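PDB 5VM8: ribosomal RNA small subunit methyltransferase E from Neisseria gonorrhoeae, which probably methylates N3 of a uridine in 16S ribosomal RNA, taking the methyl group from S-adenosylmethionine as a trefoil-knotted SPOUT enzyme. Local coordinates for residues Ala111-Ile116 with Pro154-Ile159; Arg96-Leu101 with Leu133-Glu138; Asn180-Leu185 with Phe218-Leu223. All coordinates share one frame; numbering follows the deposited sequence.

Contact 1 of 3, residues Ala111-Ile116 with Pro154-Ile159; sequences AIQPVI and PVLPII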
# COMPACT_ATOMS: atom_id res chain seq x y z
N ALA A 111 -5.11 -2.10 0.27
CA ALA A 111 -4.46 -3.15 1.05
C ALA A 111 -3.52 -3.92 0.14
O ALA A 111 -3.68 -3.95 -1.08
CB ALA A 111 -5.48 -4.09 1.70
N ILE A 112 -2.54 -4.57 0.76
CA ILE A 112 -1.50 -5.32 0.07
C ILE A 112 -1.33 -6.67 0.75
O ILE A 112 -1.14 -6.74 1.97
CB ILE A 112 -0.17 -4.54 0.03
CG1 ILE A 112 -0.33 -3.26 -0.79
CG2 ILE A 112 0.94 -5.43 -0.55
CD1 ILE A 112 0.61 -2.12 -0.37
N GLN A 113 -1.45 -7.74 -0.03
CA GLN A 113 -1.34 -9.12 0.45
C GLN A 113 -0.14 -9.74 -0.26
O GLN A 113 -0.26 -10.22 -1.39
CB GLN A 113 -2.63 -9.90 0.18
CG GLN A 113 -2.58 -11.38 0.59
CD GLN A 113 -2.36 -11.59 2.07
OE1 GLN A 113 -3.30 -11.53 2.88
NE2 GLN A 113 -1.11 -11.84 2.46
N PRO A 114 1.04 -9.71 0.35
CA PRO A 114 2.19 -10.39 -0.26
C PRO A 114 2.02 -11.90 -0.18
O PRO A 114 1.59 -12.44 0.84
CB PRO A 114 3.37 -9.93 0.60
CG PRO A 114 2.75 -9.65 1.95
CD PRO A 114 1.35 -9.16 1.68
N VAL A 115 2.38 -12.58 -1.27
CA VAL A 115 2.18 -14.03 -1.33
C VAL A 115 3.42 -14.69 -1.91
O VAL A 115 4.13 -14.11 -2.74
CB VAL A 115 0.96 -14.49 -2.16
CG1 VAL A 115 -0.34 -13.91 -1.65
CG2 VAL A 115 1.17 -14.23 -3.64
N ILE A 116 3.64 -15.92 -1.48
CA ILE A 116 4.67 -16.76 -2.05
C ILE A 116 4.03 -17.56 -3.17
O ILE A 116 3.02 -18.23 -2.96
CB ILE A 116 5.28 -17.70 -1.01
CG1 ILE A 116 5.66 -16.93 0.26
CG2 ILE A 116 6.48 -18.41 -1.64
CD1 ILE A 116 6.10 -17.81 1.39
N PRO A 154 -2.69 -1.62 5.06
CA PRO A 154 -1.91 -2.67 5.74
C PRO A 154 -1.12 -3.51 4.74
O PRO A 154 -1.54 -3.71 3.60
CB PRO A 154 -2.98 -3.52 6.43
CG PRO A 154 -4.18 -3.39 5.52
CD PRO A 154 -4.13 -1.96 4.99
N VAL A 155 0.05 -3.97 5.17
CA VAL A 155 0.75 -5.04 4.47
C VAL A 155 0.46 -6.31 5.26
O VAL A 155 0.92 -6.47 6.40
CB VAL A 155 2.26 -4.77 4.36
CG1 VAL A 155 2.91 -5.83 3.48
CG2 VAL A 155 2.55 -3.35 3.85
N LEU A 156 -0.36 -7.15 4.72
CA LEU A 156 -0.86 -8.31 5.45
C LEU A 156 0.21 -9.39 5.59
O LEU A 156 1.15 -9.46 4.78
CB LEU A 156 -2.10 -8.86 4.76
CG LEU A 156 -3.25 -7.84 4.62
CD1 LEU A 156 -4.40 -8.38 3.76
CD2 LEU A 156 -3.78 -7.39 5.98
N PRO A 157 0.12 -10.23 6.62
CA PRO A 157 1.11 -11.31 6.78
C PRO A 157 1.23 -12.18 5.53
O PRO A 157 0.25 -12.41 4.81
CB PRO A 157 0.57 -12.11 7.97
CG PRO A 157 -0.31 -11.16 8.73
CD PRO A 157 -0.87 -10.21 7.71
N ILE A 158 2.46 -12.61 5.25
CA ILE A 158 2.74 -13.44 4.09
C ILE A 158 1.97 -14.75 4.17
O ILE A 158 1.89 -15.38 5.23
CB ILE A 158 4.25 -13.70 3.98
CG1 ILE A 158 5.01 -12.36 3.87
CG2 ILE A 158 4.54 -14.66 2.83
CD1 ILE A 158 6.51 -12.47 3.89
N ILE A 159 1.40 -15.16 3.04
CA ILE A 159 0.79 -16.47 2.86
C ILE A 159 1.16 -16.99 1.48
O ILE A 159 1.61 -16.25 0.60
CB ILE A 159 -0.75 -16.43 3.02
CG1 ILE A 159 -1.37 -15.31 2.18
CG2 ILE A 159 -1.14 -16.27 4.46
CD1 ILE A 159 -2.89 -15.14 2.40

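Contact 2 of 3, residues Arg96-Leu101 with Leu133-Glu138; sequences RMDFTL and LARWQE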
# COMPACT_ATOMS: atom_id res chain seq x y z
N ARG A 96 12.10 -4.19 -7.52
CA ARG A 96 10.82 -4.47 -8.15
C ARG A 96 9.70 -4.51 -7.11
O ARG A 96 8.63 -3.94 -7.32
CB ARG A 96 10.91 -5.80 -8.89
CG ARG A 96 9.64 -6.16 -9.60
CD ARG A 96 9.90 -7.41 -10.41
NE ARG A 96 8.73 -7.79 -11.18
CZ ARG A 96 8.76 -7.94 -12.50
NH1 ARG A 96 9.89 -7.75 -13.16
NH2 ARG A 96 7.66 -8.31 -13.14
N MET A 97 9.97 -5.10 -5.95
CA MET A 97 9.02 -5.14 -4.86
C MET A 97 8.84 -3.77 -4.22
O MET A 97 7.71 -3.34 -3.94
CB MET A 97 9.52 -6.15 -3.83
CG MET A 97 8.52 -6.56 -2.79
SD MET A 97 7.18 -7.43 -3.55
CE MET A 97 6.08 -7.55 -2.17
N ASP A 98 9.95 -3.09 -3.92
CA ASP A 98 9.92 -1.81 -3.23
C ASP A 98 9.16 -0.76 -4.04
O ASP A 98 8.34 -0.01 -3.49
CB ASP A 98 11.35 -1.35 -2.92
CG ASP A 98 12.11 -2.29 -1.95
OD1 ASP A 98 11.52 -3.26 -1.40
OD2 ASP A 98 13.33 -2.09 -1.76
N PHE A 99 9.46 -0.65 -5.34
CA PHE A 99 8.74 0.27 -6.21
C PHE A 99 7.27 -0.11 -6.32
O PHE A 99 6.39 0.76 -6.30
CB PHE A 99 9.37 0.33 -7.60
CG PHE A 99 10.67 1.07 -7.63
CD1 PHE A 99 10.94 2.06 -6.70
CD2 PHE A 99 11.64 0.78 -8.58
CE1 PHE A 99 12.15 2.75 -6.72
CE2 PHE A 99 12.85 1.45 -8.61
CZ PHE A 99 13.10 2.44 -7.68
N THR A 100 6.98 -1.41 -6.44
CA THR A 100 5.59 -1.82 -6.48
C THR A 100 4.88 -1.33 -5.23
O THR A 100 3.84 -0.66 -5.31
CB THR A 100 5.48 -3.34 -6.64
OG1 THR A 100 5.97 -3.75 -7.92
CG2 THR A 100 4.04 -3.76 -6.54
N LEU A 101 5.48 -1.56 -4.07
CA LEU A 101 4.84 -1.19 -2.81
C LEU A 101 4.70 0.32 -2.69
O LEU A 101 3.65 0.83 -2.28
CB LEU A 101 5.63 -1.78 -1.64
CG LEU A 101 5.43 -3.29 -1.45
CD1 LEU A 101 6.50 -3.91 -0.57
CD2 LEU A 101 4.05 -3.58 -0.85
N LEU A 133 8.64 -8.11 5.86
CA LEU A 133 7.32 -7.55 6.11
C LEU A 133 7.43 -6.20 6.82
O LEU A 133 6.81 -5.21 6.41
CB LEU A 133 6.48 -8.54 6.93
CG LEU A 133 5.01 -8.19 7.14
CD1 LEU A 133 4.33 -8.05 5.81
CD2 LEU A 133 4.26 -9.24 7.99
N ALA A 134 8.27 -6.13 7.87
CA ALA A 134 8.43 -4.89 8.61
C ALA A 134 9.05 -3.80 7.75
O ALA A 134 8.66 -2.62 7.85
CB ALA A 134 9.28 -5.14 9.86
N ARG A 135 10.00 -4.15 6.89
CA ARG A 135 10.55 -3.15 5.98
C ARG A 135 9.51 -2.74 4.94
O ARG A 135 9.37 -1.55 4.64
CB ARG A 135 11.83 -3.67 5.32
CG ARG A 135 12.64 -2.59 4.65
CD ARG A 135 13.96 -3.10 4.05
NE ARG A 135 14.40 -2.20 2.99
CZ ARG A 135 14.03 -2.32 1.72
NH1 ARG A 135 14.45 -1.41 0.84
NH2 ARG A 135 13.25 -3.33 1.32
N TRP A 136 8.75 -3.72 4.43
CA TRP A 136 7.67 -3.41 3.52
C TRP A 136 6.65 -2.49 4.19
O TRP A 136 6.14 -1.55 3.56
CB TRP A 136 6.99 -4.68 3.05
CG TRP A 136 7.88 -5.50 2.18
CD1 TRP A 136 9.00 -5.08 1.54
CD2 TRP A 136 7.75 -6.90 1.90
NE1 TRP A 136 9.57 -6.12 0.85
CE2 TRP A 136 8.82 -7.25 1.06
CE3 TRP A 136 6.83 -7.89 2.27
CZ2 TRP A 136 8.99 -8.53 0.58
CZ3 TRP A 136 7.02 -9.17 1.79
CH2 TRP A 136 8.08 -9.48 0.96
N GLN A 137 6.35 -2.75 5.46
CA GLN A 137 5.39 -1.91 6.16
C GLN A 137 5.91 -0.48 6.27
O GLN A 137 5.15 0.48 6.07
CB GLN A 137 5.10 -2.50 7.54
CG GLN A 137 3.84 -1.98 8.18
CD GLN A 137 2.58 -2.49 7.49
OE1 GLN A 137 2.31 -3.70 7.49
NE2 GLN A 137 1.80 -1.58 6.89
N GLU A 138 7.22 -0.32 6.51
CA GLU A 138 7.84 1.00 6.62
C GLU A 138 7.86 1.74 5.28
O GLU A 138 7.74 2.97 5.25
CB GLU A 138 9.26 0.88 7.21
O HOH W 1 12.04 -5.94 -0.88

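Contact 3 of 3, residues Asn180-Leu185 with Phe218-Leu223; sequences NRACKL and FQAVTL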
# COMPACT_ATOMS: atom_id res chain seq x y z
N ASN A 180 -3.37 -14.98 -20.71
CA ASN A 180 -4.05 -16.22 -21.06
C ASN A 180 -5.50 -16.17 -20.60
O ASN A 180 -5.77 -15.87 -19.43
CB ASN A 180 -3.31 -17.41 -20.46
CG ASN A 180 -1.89 -17.53 -21.00
OD1 ASN A 180 -1.68 -17.59 -22.21
ND2 ASN A 180 -0.91 -17.55 -20.10
N ARG A 181 -6.42 -16.47 -21.52
CA ARG A 181 -7.86 -16.42 -21.26
C ARG A 181 -8.27 -15.05 -20.75
O ARG A 181 -8.98 -14.92 -19.75
CB ARG A 181 -8.27 -17.53 -20.29
CG ARG A 181 -8.09 -18.93 -20.87
CD ARG A 181 -8.77 -19.99 -20.01
NE ARG A 181 -7.93 -20.36 -18.88
CZ ARG A 181 -8.08 -21.47 -18.17
NH1 ARG A 181 -7.27 -21.74 -17.15
NH2 ARG A 181 -9.05 -22.32 -18.49
N ALA A 182 -7.85 -14.01 -21.47
CA ALA A 182 -7.93 -12.63 -21.03
C ALA A 182 -8.90 -11.77 -21.83
O ALA A 182 -9.26 -12.07 -22.97
CB ALA A 182 -6.55 -11.97 -21.10
N CYS A 183 -9.28 -10.66 -21.20
CA CYS A 183 -10.00 -9.53 -21.78
C CYS A 183 -9.30 -8.25 -21.32
O CYS A 183 -8.40 -8.27 -20.47
CB CYS A 183 -11.48 -9.51 -21.36
SG CYS A 183 -11.81 -9.04 -19.59
N LYS A 184 -9.68 -7.12 -21.91
CA LYS A 184 -9.05 -5.92 -21.41
C LYS A 184 -9.69 -5.56 -20.07
O LYS A 184 -10.82 -5.95 -19.77
CB LYS A 184 -9.21 -4.76 -22.39
CG LYS A 184 -8.63 -5.03 -23.76
CD LYS A 184 -9.00 -3.94 -24.75
CE LYS A 184 -7.99 -2.83 -24.75
NZ LYS A 184 -6.65 -3.45 -24.67
N LEU A 185 -8.94 -4.79 -19.28
CA LEU A 185 -9.44 -4.32 -18.00
C LEU A 185 -10.65 -3.43 -18.17
O LEU A 185 -11.54 -3.42 -17.31
CB LEU A 185 -8.32 -3.56 -17.28
CG LEU A 185 -8.50 -3.10 -15.85
CD1 LEU A 185 -8.68 -4.27 -14.92
CD2 LEU A 185 -7.27 -2.28 -15.49
N PHE A 218 -11.20 -15.93 -10.89
CA PHE A 218 -10.44 -14.76 -11.30
C PHE A 218 -10.52 -14.55 -12.80
O PHE A 218 -10.42 -15.50 -13.58
CB PHE A 218 -8.98 -14.91 -10.90
CG PHE A 218 -8.71 -14.54 -9.48
CD1 PHE A 218 -8.98 -15.46 -8.45
CD2 PHE A 218 -8.18 -13.30 -9.17
CE1 PHE A 218 -8.73 -15.13 -7.13
CE2 PHE A 218 -7.92 -12.96 -7.86
CZ PHE A 218 -8.18 -13.88 -6.83
N GLN A 219 -10.72 -13.29 -13.20
CA GLN A 219 -10.72 -12.91 -14.60
C GLN A 219 -9.33 -12.39 -14.97
O GLN A 219 -8.77 -11.53 -14.27
CB GLN A 219 -11.78 -11.85 -14.91
CG GLN A 219 -11.66 -11.25 -16.34
CD GLN A 219 -11.87 -12.27 -17.48
OE1 GLN A 219 -12.96 -12.82 -17.65
NE2 GLN A 219 -10.83 -12.49 -18.27
N ALA A 220 -8.77 -12.95 -16.05
CA ALA A 220 -7.48 -12.54 -16.56
C ALA A 220 -7.63 -11.27 -17.41
O ALA A 220 -8.51 -11.18 -18.27
CB ALA A 220 -6.85 -13.67 -17.37
N VAL A 221 -6.76 -10.28 -17.16
CA VAL A 221 -6.84 -8.95 -17.77
C VAL A 221 -5.51 -8.56 -18.39
O VAL A 221 -4.44 -8.93 -17.88
CB VAL A 221 -7.25 -7.86 -16.76
CG1 VAL A 221 -8.71 -8.01 -16.32
CG2 VAL A 221 -6.31 -7.88 -15.57
N THR A 222 -5.58 -7.86 -19.52
CA THR A 222 -4.45 -7.20 -20.15
C THR A 222 -4.73 -5.70 -20.22
O THR A 222 -5.88 -5.27 -20.18
CB THR A 222 -4.19 -7.68 -21.56
OG1 THR A 222 -5.30 -7.28 -22.37
CG2 THR A 222 -3.96 -9.19 -21.62
N LEU A 223 -3.67 -4.90 -20.27
CA LEU A 223 -3.76 -3.47 -20.54
C LEU A 223 -2.90 -3.11 -21.74
O LEU A 223 -1.68 -3.07 -21.62
CB LEU A 223 -3.30 -2.62 -19.37
CG LEU A 223 -2.92 -3.12 -18.03
CD1 LEU A 223 -1.60 -2.48 -17.68
CD2 LEU A 223 -4.04 -2.62 -17.14

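Contact 1 of 3, residues Ala111-Ile116 with Pro154-Ile159
At one edge of the parallel sheet of the SPOUT methyltransferase domain, I112 and V115 of strand 111-116 pair with V155 and I159 of a chain that runs almost the same way, the end-to-end directions differing by 22°. Pairing is interrupted. In the first half, I112 N donates to P154 O at 3.1 Å, and L156 N returns a nearly straight bond to I112 O at 2.9 Å. The register then slips by one residue, and a second ladder begins, in which I116 N reaches I159 O at 2.9 Å. Between the two ladders P114 and P157 have no N-H to offer, and the side chain of Q113 fills the gap. Its CG stands anti to the backbone N (chi1 177°) and the chain bends at chi2, 62°, folding the amide back along the edge. There NE2 gives a bond of 2.8 Å to P157 O, which lies in the amide plane, and a second of 3.2 Å to P114 O, approached from above its carbonyl plane. Two acceptors thus fix the rotation of the amide. L156 and I159 each cross the glutamine at about a right angle; I159 CD1 lies 3.6 Å from Q113 CD, while L156 CB and CD1 touch OE1. The P114 ring meets I158 CG1 through its CG at 4.0 Å, and I158 CG2 packs 3.6 Å from I116 CG1. P114 and I158 both rest on W136 of helix 128-147, while on its other edge the strand bonds to strand 85-90. A side-chain amide thus takes over where the prolines break the backbone ladder, joining a mostly irregular chain to the sheet between two short paired ends.

Contact 2 of 3, residues Arg96-Leu101 with Leu133-Glu138
W136 lies across M97 and L101, and these two residues meet it from CB to the far edge of the indole. CB, the first atom out, is 3.7 Å from L101 CD1. CG follows, turned anti to the carbonyl carbon (chi1 -68°), which lays the indole against both residues; the same L101 CD1 sits 3.5 Å from CG, over the face of the five-membered ring. At the next stage NE1 passes 3.8 Å from M97 CG, and it donates in the ring plane to a water 3.0 Å away. Farthest out, CZ2 and CH2 lie under M97 CE, which is 4.1 Å from the centroid of the six-membered ring and almost on its normal, a CH-pi contact; M97 SD adds an oblique Met-aromatic approach. The water in turn donates to D98 OD1, linking the buried indole to the D98-R135 salt bridge. There R135, extended from CG to NE, grips the D98 carboxylate end-on: NH1 to OD2 at 2.9 Å, with OD2 in the guanidinium plane, and NH2 to OD1 at 3.2 Å. The two planes are turned 49° apart, and NH1 meets OD2 from above the carboxylate plane. Segments 96-101 and 133-138 run in similar directions, their axes 40° apart; helix 94-106 links strand 85-90 to strand 111-116 and helix 128-147 leads on to 159-160, a beta-alpha-beta arrangement in which both helices cover strand 111-116, the first through L101 on I112.

Contact 3 of 3, residues Asn180-Leu185 with Phe218-Leu223
L185 lies obliquely across V221, its CD1 reaching V221 CG1 at 4.0 Å, while its other methyl, CD2, comes within 3.6 Å of L223 CD2, the two leucines side by side and pointing the same way. L185 has CG anti to the backbone N (chi1 -173°), which carries both branches towards the neighbouring strand. The L223 contact is less certain, because both side-chain torsions of that residue are far from staggered. Behind these apolar groups the backbones pair in parallel: C183 N donates to A220 O at 3.1 Å, T222 N to C183 O at 3.0 Å, and L185 N closes the ladder on T222 O at 3.2 Å. C183 and V221 share one face of the sheet, K184 and T222 the other. The axes of strands 182-184 and 219-222 are inclined by 51°, consistent with a marked local twist of the sheet. A220 O takes a second donor, Q219 NE2, at 2.7 Å; the glutamine chain bends at chi2, 63°, to curl its amide back onto the carbonyl of the next residue. Its CG, CD and NE2 all lie near C183 SG, so the sulfur packs on the flank of the glutamine. At the start of the pair, A182 CB touches T222 CG2 at 3.8 Å, and A220 CB lies close to the carbonyl oxygens of N180 and R181. The N180 amide turns away to hydrogen-bond E210, and R181 makes a cation-pi contact with F214. Strand 182-184 is the outermost strand on this side of the parallel sheet within the chain; strand 219-222 lies between it and strand 173-177, where V221 and L185 meet L175, and helix 232-244 covers L185 and L223 through A236, A237, A240 and M241.

Contacts 1 and 2 form one continuous block, with centres about 10 Å apart: Q137 OE1 probably accepts a hydrogen bond from V155 N at 3.2 Å, L133 CD1 packs 3.5 Å from V155 CG1, and L101 CD2 lies 3.6 Å from I112 CG2. Their segments alternate along the chain, as expected of consecutive beta-alpha-beta units. Contact 3 lies at the other end of the same sheet, its centre about 23 Å from that of contact 1 and 26 Å from that of contact 2, touching neither. The protein was crystallised with S-adenosylmethionine, which SPOUT enzymes generally bind at a C-terminal trefoil knot; strand 219-222 and helix 232-244 probably belong to that region, so contact 3 probably lies nearer it.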